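Local coordinates for protein gamma-glutamyltranspeptidase (Streptomyces lincolnensis, PDB 6J3A) that is an LmbA-like gamma-glutamyltranspeptidase homologue of the Ntn clan that probably acts on gamma-glutamyl or related substrates, at residues P62-P67 with V72-G77; D113-L118 with V434-S439; D300-L305 with P536-D541. All blocks are in the same frame, centred on the assembly; numbering follows the deposited sequence.

Overall arrangement
From the N terminus, the chain first closes contact 1, a beta hairpin whose strands are joined by a short turn, residues 67-72. Contact 2 follows in series: it opens on helix 111-122 and closes 315 residues later, when strand 433-436 has taken its place beside strand 61-66. Contacts 1 and 2 therefore share a sheet and touch, with a probable hydrogen bond of 2.8 Å from Leu-64 N to Ala-435 O. Contact 3 opens inside the span of contact 2 and closes beyond it, so these two cross. It stands apart, its centre about 29 Å from that of contact 1 and 30 Å from that of contact 2, and ties helix 299-319 to a separate three-stranded sheet.

Contact 1: residues P62-P67 with V72-G77; sequences PILLAP and VRVLCG
Ile-63 faces Leu-75 and Leu-65 faces Arg-73 as two hydrogen-bonded residue pairs of the antiparallel strands 62-66 and 73-77, which run at 159° to each other with axes 4.8 Å apart. Each pair forms two N-H...O=C bonds. The bond from Leu-75 N to Ile-63 O, 2.8 Å long, is nearly straight; its partner from Ile-63 N to Leu-75 O is longer at 3.1 Å. Leu-65 N reaches Arg-73 O at 2.9 Å, and Arg-73 N gives the return bond to Leu-65 O. Between them Leu-64 and Val-74 make a non-hydrogen-bonded pair, and the CA-H of Val-74 leans on Ile-63 O.

This is a beta hairpin within the layered alpha/beta architecture of the Ntn-hydrolase clan, and its two faces meet different surroundings. Ile-63, Leu-65 and Leu-75 look toward helix 111-122, whereas Leu-64 and Val-72 reach strand 486-490. Strand 433-436 and strand 256-265 carry the hydrogen bonding onward at the two outer edges.

On the helix side, Ile-63 and Leu-75 lie side by side and point the same way, CD1 of the former 4.1 Å from CD2 of the latter. Leu-65 holds CG between its backbone N and carbonyl carbon (chi1 47°), which swings CD2 across the gap to within 3.2 Å of Arg-73 O, a tight fit, and on to Leu-75 CB at 3.9 Å. Arg-73 offers its aliphatic CB to this face, then bends and leads its charged end away. On the other face Leu-64 and Val-74 cross at a slant, CD2 against CG2 at 3.6 Å; beta-branched Val-74 suits the extended backbone, as does Ile-63. Near the turn, the small methyl of Ala-66 packs against CG2 of Val-72.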
loop_
_atom_site.group_PDB
_atom_site.type_symbol
_atom_site.label_atom_id
_atom_site.label_comp_id
_atom_site.label_asym_id
_atom_site.label_seq_id
_atom_site.Cartn_x
_atom_site.Cartn_y
_atom_site.Cartn_z
ATOM N N PRO A 62 3.802 13.280 -21.344
ATOM C CA PRO A 62 5.226 13.613 -21.175
ATOM C C PRO A 62 5.921 12.578 -20.300
ATOM O O PRO A 62 5.406 12.240 -19.242
ATOM C CB PRO A 62 5.214 14.972 -20.451
ATOM C CG PRO A 62 3.787 15.370 -20.307
ATOM C CD PRO A 62 2.936 14.162 -20.546
ATOM N N ILE A 63 7.082 12.093 -20.726
ATOM C CA ILE A 63 7.858 11.156 -19.917
ATOM C C ILE A 63 9.217 11.766 -19.582
ATOM O O ILE A 63 9.936 12.205 -20.475
ATOM C CB ILE A 63 8.064 9.812 -20.637
ATOM C CG1 ILE A 63 6.727 9.265 -21.155
ATOM C CG2 ILE A 63 8.723 8.803 -19.697
ATOM C CD1 ILE A 63 6.881 8.140 -22.159
ATOM N N LEU A 64 9.549 11.790 -18.292
ATOM C CA LEU A 64 10.882 12.150 -17.821
ATOM C C LEU A 64 11.636 10.889 -17.466
ATOM O O LEU A 64 11.209 10.147 -16.588
ATOM C CB LEU A 64 10.792 13.020 -16.577
ATOM C CG LEU A 64 10.651 14.514 -16.820
ATOM C CD1 LEU A 64 10.213 15.194 -15.537
ATOM C CD2 LEU A 64 11.963 15.103 -17.309
ATOM N N LEU A 65 12.769 10.666 -18.114
ATOM C CA LEU A 65 13.581 9.495 -17.833
ATOM C C LEU A 65 14.951 9.917 -17.295
ATOM O O LEU A 65 15.489 10.958 -17.674
ATOM C CB LEU A 65 13.702 8.583 -19.058
ATOM C CG LEU A 65 14.044 9.159 -20.438
ATOM C CD1 LEU A 65 14.663 8.073 -21.316
ATOM C CD2 LEU A 65 12.833 9.757 -21.150
ATOM N N ALA A 66 15.484 9.106 -16.389
ATOM C CA ALA A 66 16.788 9.340 -15.783
ATOM C C ALA A 66 17.491 7.998 -15.685
ATOM O O ALA A 66 17.532 7.417 -14.598
ATOM C CB ALA A 66 16.628 9.961 -14.405
ATOM N N PRO A 67 18.032 7.487 -16.823
ATOM C CA PRO A 67 18.771 6.204 -16.823
ATOM C C PRO A 67 19.972 6.233 -15.868
ATOM O O PRO A 67 20.610 7.268 -15.718
ATOM C CB PRO A 67 19.224 6.032 -18.286
ATOM C CG PRO A 67 18.499 7.068 -19.076
ATOM C CD PRO A 67 18.139 8.171 -18.124
ATOM N N VAL A 72 19.388 13.139 -17.693
ATOM C CA VAL A 72 17.947 13.318 -17.589
ATOM C C VAL A 72 17.412 13.854 -18.928
ATOM O O VAL A 72 17.877 14.866 -19.446
ATOM C CB VAL A 72 17.553 14.244 -16.416
ATOM C CG1 VAL A 72 16.047 14.504 -16.381
ATOM C CG2 VAL A 72 17.946 13.603 -15.106
ATOM N N ARG A 73 16.410 13.161 -19.454
ATOM C CA ARG A 73 15.971 13.314 -20.826
ATOM C C ARG A 73 14.440 13.287 -20.828
ATOM O O ARG A 73 13.826 12.564 -20.043
ATOM C CB ARG A 73 16.577 12.163 -21.645
ATOM C CG ARG A 73 16.739 12.398 -23.135
ATOM C CD ARG A 73 17.888 13.339 -23.467
ATOM N NE ARG A 73 17.955 13.533 -24.917
ATOM C CZ ARG A 73 18.199 14.680 -25.557
ATOM N NH1 ARG A 73 18.426 15.820 -24.906
ATOM N NH2 ARG A 73 18.209 14.684 -26.889
ATOM N N VAL A 74 13.835 14.117 -21.676
ATOM C CA VAL A 74 12.374 14.203 -21.850
ATOM C C VAL A 74 11.983 13.482 -23.135
ATOM O O VAL A 74 12.619 13.671 -24.167
ATOM C CB VAL A 74 11.893 15.674 -21.951
ATOM C CG1 VAL A 74 10.438 15.767 -22.389
ATOM C CG2 VAL A 74 12.053 16.389 -20.625
ATOM N N LEU A 75 10.926 12.674 -23.058
ATOM C CA LEU A 75 10.337 12.012 -24.220
ATOM C C LEU A 75 8.943 12.591 -24.427
ATOM O O LEU A 75 8.024 12.318 -23.657
ATOM C CB LEU A 75 10.310 10.492 -24.045
ATOM C CG LEU A 75 9.606 9.658 -25.122
ATOM C CD1 LEU A 75 9.955 10.079 -26.541
ATOM C CD2 LEU A 75 9.944 8.192 -24.927
ATOM N N CYS A 76 8.816 13.413 -25.466
ATOM C CA CYS A 76 7.599 14.141 -25.746
ATOM C C CYS A 76 6.605 13.267 -26.479
ATOM O O CYS A 76 6.807 12.916 -27.646
ATOM C CB CYS A 76 7.875 15.381 -26.589
ATOM S SG CYS A 76 6.349 16.250 -27.041
ATOM N N GLY A 77 5.522 12.948 -25.777
ATOM C CA GLY A 77 4.378 12.264 -26.363
ATOM C C GLY A 77 3.137 13.131 -26.352
ATOM O O GLY A 77 2.026 12.614 -26.313
#

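Contact 2: residues D113-L118 with V434-S439; sequences DAWMLL and VAATPS
Trp-115 holds CG anti to its carbonyl carbon (chi1 -67°), and a chi2 of 121° then turns the indole so that the far corner of its six-membered ring projects from the helix onto Ala-436. The two backbones stay well apart, with 10.1 Å between the CA atoms of Trp-115 and Ala-436, and the long flat side chain spans that distance. Its CH2 meets the methyl CB of Ala-436 at 3.5 Å, an oblique approach belonging neither to the face nor to the edge of the ring. Farther along the chain Pro-438 CB comes to the ring edge, near its plane, 4.4 Å from CZ2.

No hydrogen bond crosses this contact; it is apolar packing in a buried place. Alanine suits the place: its CB points toward the helix and its small methyl meets the indole at close range. Pro-438 adds a rigid apolar surface just after the strand ends, while Thr-437 between them turns its side chain away. At the end of the segment, Ser-439 OG is hydrogen-bonded to Thr-421 OG1 and to Arg-459.

Val-41 and Ala-44 of helix 36-50 and Val-61 and Ile-63 of strand 61-66 also touch the indole, so helix 111-122 packs through Trp-115 against a second helix and two adjacent strands.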
loop_
_atom_site.group_PDB
_atom_site.type_symbol
_atom_site.label_atom_id
_atom_site.label_comp_id
_atom_site.label_asym_id
_atom_site.label_seq_id
_atom_site.Cartn_x
_atom_site.Cartn_y
_atom_site.Cartn_z
ATOM N N ASP A 113 2.829 6.304 -29.491
ATOM C CA ASP A 113 4.163 6.332 -30.101
ATOM C C ASP A 113 5.258 6.581 -29.058
ATOM O O ASP A 113 6.338 5.994 -29.137
ATOM C CB ASP A 113 4.257 7.379 -31.210
ATOM C CG ASP A 113 5.448 7.141 -32.125
ATOM O OD1 ASP A 113 5.433 6.134 -32.879
ATOM O OD2 ASP A 113 6.414 7.942 -32.083
ATOM N N ALA A 114 4.958 7.442 -28.085
ATOM C CA ALA A 114 5.861 7.721 -26.978
ATOM C C ALA A 114 6.220 6.477 -26.176
ATOM O O ALA A 114 7.392 6.240 -25.914
ATOM C CB ALA A 114 5.265 8.779 -26.065
ATOM N N TRP A 115 5.223 5.686 -25.793
ATOM C CA TRP A 115 5.474 4.442 -25.050
ATOM C C TRP A 115 6.209 3.408 -25.906
ATOM O O TRP A 115 6.983 2.599 -25.384
ATOM C CB TRP A 115 4.162 3.839 -24.524
ATOM C CG TRP A 115 3.488 4.659 -23.458
ATOM C CD1 TRP A 115 2.228 5.196 -23.502
ATOM C CD2 TRP A 115 4.035 5.029 -22.188
ATOM N NE1 TRP A 115 1.958 5.879 -22.336
ATOM C CE2 TRP A 115 3.052 5.794 -21.516
ATOM C CE3 TRP A 115 5.257 4.787 -21.552
ATOM C CZ2 TRP A 115 3.255 6.313 -20.243
ATOM C CZ3 TRP A 115 5.457 5.304 -20.280
ATOM C CH2 TRP A 115 4.460 6.063 -19.640
ATOM N N MET A 116 5.956 3.432 -27.212
ATOM C CA MET A 116 6.644 2.544 -28.137
ATOM C C MET A 116 8.100 2.941 -28.237
ATOM O O MET A 116 8.966 2.082 -28.278
ATOM C CB MET A 116 6.009 2.580 -29.535
ATOM C CG MET A 116 4.679 1.861 -29.679
ATOM S SD MET A 116 4.588 0.232 -28.916
ATOM C CE MET A 116 3.863 0.677 -27.341
ATOM N N LEU A 117 8.360 4.246 -28.291
ATOM C CA LEU A 117 9.737 4.741 -28.338
ATOM C C LEU A 117 10.493 4.354 -27.080
ATOM O O LEU A 117 11.624 3.869 -27.153
ATOM C CB LEU A 117 9.801 6.267 -28.506
ATOM C CG LEU A 117 10.195 6.837 -29.874
ATOM C CD1 LEU A 117 10.433 8.329 -29.735
ATOM C CD2 LEU A 117 11.435 6.204 -30.489
ATOM N N LEU A 118 9.858 4.577 -25.933
ATOM C CA LEU A 118 10.441 4.211 -24.648
ATOM C C LEU A 118 10.816 2.733 -24.613
ATOM O O LEU A 118 11.956 2.380 -24.326
ATOM C CB LEU A 118 9.484 4.547 -23.506
ATOM C CG LEU A 118 10.127 4.521 -22.111
ATOM C CD1 LEU A 118 11.153 5.628 -21.906
ATOM C CD2 LEU A 118 9.052 4.629 -21.050
ATOM N N VAL A 434 11.956 6.806 -13.883
ATOM C CA VAL A 434 11.015 7.310 -14.881
ATOM C C VAL A 434 9.832 7.998 -14.164
ATOM O O VAL A 434 9.413 7.565 -13.098
ATOM C CB VAL A 434 10.576 6.180 -15.838
ATOM C CG1 VAL A 434 9.688 5.163 -15.143
ATOM C CG2 VAL A 434 9.904 6.740 -17.070
ATOM N N ALA A 435 9.335 9.092 -14.729
ATOM C CA ALA A 435 8.139 9.780 -14.211
ATOM C C ALA A 435 7.293 10.208 -15.404
ATOM O O ALA A 435 7.774 10.949 -16.264
ATOM C CB ALA A 435 8.518 10.991 -13.371
ATOM N N ALA A 436 6.050 9.737 -15.463
ATOM C CA ALA A 436 5.183 9.993 -16.616
ATOM C C ALA A 436 3.824 10.439 -16.143
ATOM O O ALA A 436 3.303 9.914 -15.165
ATOM C CB ALA A 436 5.046 8.744 -17.472
ATOM N N THR A 437 3.240 11.380 -16.874
ATOM C CA THR A 437 1.925 11.918 -16.563
ATOM C C THR A 437 1.024 11.677 -17.768
ATOM O O THR A 437 0.826 12.579 -18.562
ATOM C CB THR A 437 2.049 13.421 -16.229
ATOM O OG1 THR A 437 2.916 13.585 -15.103
ATOM C CG2 THR A 437 0.711 14.050 -15.885
ATOM N N PRO A 438 0.502 10.441 -17.935
ATOM C CA PRO A 438 -0.376 10.188 -19.075
ATOM C C PRO A 438 -1.811 10.654 -18.851
ATOM O O PRO A 438 -2.325 10.586 -17.738
ATOM C CB PRO A 438 -0.317 8.669 -19.236
ATOM C CG PRO A 438 -0.091 8.182 -17.861
ATOM C CD PRO A 438 0.819 9.189 -17.226
ATOM N N SER A 439 -2.445 11.102 -19.927
ATOM C CA SER A 439 -3.747 11.738 -19.850
ATOM C C SER A 439 -4.399 11.761 -21.216
ATOM O O SER A 439 -3.796 11.356 -22.206
ATOM C CB SER A 439 -3.577 13.170 -19.344
ATOM O OG SER A 439 -4.824 13.819 -19.166
#

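Contact 3: residues D300-L305 with P536-D541; sequences DYVHLL and PNWHND
Strand 538-540 forms one border of a small mixed three-stranded sheet, next to strand 556-560, and Trp-538 projects from it to pack against Tyr-301, Val-302 and Leu-305 near the start of helix 299-319. The short helix and strand segments run at 36° to each other with axes 10.4 Å apart, a separation that a large side chain has to bridge. Trp-538 does so with CG set between its backbone N and carbonyl carbon (chi1 68°), which carries the indole out toward the helix.

Three helix residues meet it from different sides. Leu-305 CD1 comes to the ring edge, in its plane, 3.7 Å from CZ2. Val-302 sets CG1 over one face, toward the rim, with NE1 at 4.3 Å. The side chains of Tyr-301 and Trp-538 cross at about a right angle, and Tyr-301 CE2 lies 4.1 Å from Trp-538 CH2, obliquely to both rings. Within the helix, Leu-305 stands one turn beyond Tyr-301, and the same CD1 that touches the indole edge also covers one face of the phenol ring, 3.7 Å above its plane. One leucine methyl thus touches both aromatic rings.

The surroundings extend this core: His-512 of helix 506-519 stacks on Trp-538, and Tyr-296 meets Tyr-301 edge-to-face. Away from the interface, the helix side of the contact has polar ties of its own, with His-303 ND1 hydrogen-bonded to His-576 and Asp-300 in a salt bridge with Arg-574.

Since no hydrogen bond or charge pair joins the two segments, the contact itself probably rests on dispersion and the burial of apolar surface, from two aliphatic methyls and a tyrosine ring against the indole, with no directional bond.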
loop_
_atom_site.group_PDB
_atom_site.type_symbol
_atom_site.label_atom_id
_atom_site.label_comp_id
_atom_site.label_asym_id
_atom_site.label_seq_id
_atom_site.Cartn_x
_atom_site.Cartn_y
_atom_site.Cartn_z
ATOM N N ASP A 300 2.654 32.559 6.832
ATOM C CA ASP A 300 3.616 33.298 5.987
ATOM C C ASP A 300 4.199 32.435 4.851
ATOM O O ASP A 300 4.393 32.923 3.739
ATOM C CB ASP A 300 4.775 33.873 6.833
ATOM C CG ASP A 300 4.314 34.917 7.865
ATOM O OD1 ASP A 300 3.208 35.473 7.710
ATOM O OD2 ASP A 300 5.065 35.175 8.838
ATOM N N TYR A 301 4.481 31.164 5.143
ATOM C CA TYR A 301 4.976 30.189 4.154
ATOM C C TYR A 301 3.956 29.917 3.057
ATOM O O TYR A 301 4.295 29.899 1.886
ATOM C CB TYR A 301 5.327 28.885 4.868
ATOM C CG TYR A 301 5.736 27.690 4.004
ATOM C CD1 TYR A 301 7.048 27.537 3.548
ATOM C CD2 TYR A 301 4.821 26.679 3.697
ATOM C CE1 TYR A 301 7.427 26.430 2.799
ATOM C CE2 TYR A 301 5.194 25.571 2.946
ATOM C CZ TYR A 301 6.496 25.451 2.501
ATOM O OH TYR A 301 6.856 24.350 1.753
ATOM N N VAL A 302 2.709 29.697 3.448
ATOM C CA VAL A 302 1.625 29.466 2.492
ATOM C C VAL A 302 1.394 30.697 1.622
ATOM O O VAL A 302 1.505 30.611 0.397
ATOM C CB VAL A 302 0.317 29.072 3.217
ATOM C CG1 VAL A 302 -0.885 29.074 2.275
ATOM C CG2 VAL A 302 0.472 27.703 3.839
ATOM N N HIS A 303 1.067 31.819 2.275
ATOM C CA HIS A 303 0.885 33.130 1.616
ATOM C C HIS A 303 1.964 33.416 0.572
ATOM O O HIS A 303 1.662 33.718 -0.579
ATOM C CB HIS A 303 0.876 34.277 2.648
ATOM C CG HIS A 303 0.799 35.640 2.029
ATOM N ND1 HIS A 303 -0.390 36.204 1.621
ATOM C CD2 HIS A 303 1.766 36.534 1.712
ATOM C CE1 HIS A 303 -0.154 37.389 1.089
ATOM N NE2 HIS A 303 1.147 37.613 1.130
ATOM N N LEU A 304 3.215 33.313 1.001
ATOM C CA LEU A 304 4.372 33.503 0.124
ATOM C C LEU A 304 4.313 32.649 -1.140
ATOM O O LEU A 304 4.572 33.143 -2.231
ATOM C CB LEU A 304 5.677 33.201 0.877
ATOM C CG LEU A 304 6.953 33.245 0.030
ATOM C CD1 LEU A 304 7.264 34.675 -0.394
ATOM C CD2 LEU A 304 8.130 32.633 0.765
ATOM N N LEU A 305 3.995 31.369 -0.969
ATOM C CA LEU A 305 3.881 30.433 -2.084
ATOM C C LEU A 305 2.685 30.686 -2.994
ATOM O O LEU A 305 2.770 30.431 -4.197
ATOM C CB LEU A 305 3.828 28.996 -1.565
ATOM C CG LEU A 305 5.081 28.490 -0.837
ATOM C CD1 LEU A 305 4.980 26.998 -0.551
ATOM C CD2 LEU A 305 6.368 28.783 -1.590
ATOM N N PRO A 536 -1.306 18.472 4.575
ATOM C CA PRO A 536 -2.330 19.329 3.997
ATOM C C PRO A 536 -1.784 20.099 2.809
ATOM O O PRO A 536 -0.719 20.722 2.910
ATOM C CB PRO A 536 -2.694 20.278 5.146
ATOM C CG PRO A 536 -2.426 19.486 6.372
ATOM C CD PRO A 536 -1.225 18.639 6.039
ATOM N N ASN A 537 -2.488 20.004 1.685
ATOM C CA ASN A 537 -2.091 20.666 0.447
ATOM C C ASN A 537 -3.176 21.683 0.084
ATOM O O ASN A 537 -4.248 21.709 0.701
ATOM C CB ASN A 537 -1.870 19.618 -0.664
ATOM C CG ASN A 537 -0.808 20.029 -1.682
ATOM O OD1 ASN A 537 -0.612 21.195 -1.927
ATOM N ND2 ASN A 537 -0.123 19.057 -2.270
ATOM N N TRP A 538 -2.862 22.545 -0.882
ATOM C CA TRP A 538 -3.735 23.654 -1.281
ATOM C C TRP A 538 -3.443 24.044 -2.722
ATOM O O TRP A 538 -2.431 23.645 -3.276
ATOM C CB TRP A 538 -3.501 24.875 -0.373
ATOM C CG TRP A 538 -2.114 25.504 -0.571
ATOM C CD1 TRP A 538 -1.796 26.573 -1.370
ATOM C CD2 TRP A 538 -0.880 25.057 -0.001
ATOM N NE1 TRP A 538 -0.444 26.825 -1.316
ATOM C CE2 TRP A 538 0.142 25.911 -0.484
ATOM C CE3 TRP A 538 -0.534 24.021 0.879
ATOM C CZ2 TRP A 538 1.483 25.758 -0.120
ATOM C CZ3 TRP A 538 0.807 23.873 1.251
ATOM C CH2 TRP A 538 1.796 24.736 0.747
ATOM N N HIS A 539 -4.319 24.858 -3.302
ATOM C CA HIS A 539 -4.101 25.451 -4.633
ATOM C C HIS A 539 -4.845 26.761 -4.740
ATOM O O HIS A 539 -5.763 27.006 -3.963
ATOM C CB HIS A 539 -4.581 24.518 -5.748
ATOM C CG HIS A 539 -6.075 24.417 -5.867
ATOM N ND1 HIS A 539 -6.788 25.023 -6.879
ATOM C CD2 HIS A 539 -6.987 23.764 -5.111
ATOM C CE1 HIS A 539 -8.071 24.745 -6.737
ATOM N NE2 HIS A 539 -8.219 23.986 -5.669
ATOM N N ASN A 540 -4.455 27.585 -5.710
ATOM C CA ASN A 540 -5.247 28.763 -6.096
ATOM C C ASN A 540 -5.819 28.614 -7.504
ATOM O O ASN A 540 -5.359 27.771 -8.280
ATOM C CB ASN A 540 -4.426 30.055 -5.951
ATOM C CG ASN A 540 -3.482 30.303 -7.115
ATOM O OD1 ASN A 540 -3.897 30.768 -8.175
ATOM N ND2 ASN A 540 -2.200 30.039 -6.906
ATOM N N ASP A 541 -6.819 29.442 -7.812
ATOM C CA ASP A 541 -7.444 29.481 -9.150
ATOM C C ASP A 541 -7.470 30.902 -9.724
ATOM O O ASP A 541 -8.336 31.234 -10.542
ATOM C CB ASP A 541 -8.880 28.929 -9.112
ATOM C CG ASP A 541 -8.941 27.426 -8.937
ATOM O OD1 ASP A 541 -8.259 26.676 -9.678
ATOM O OD2 ASP A 541 -9.717 27.003 -8.062
#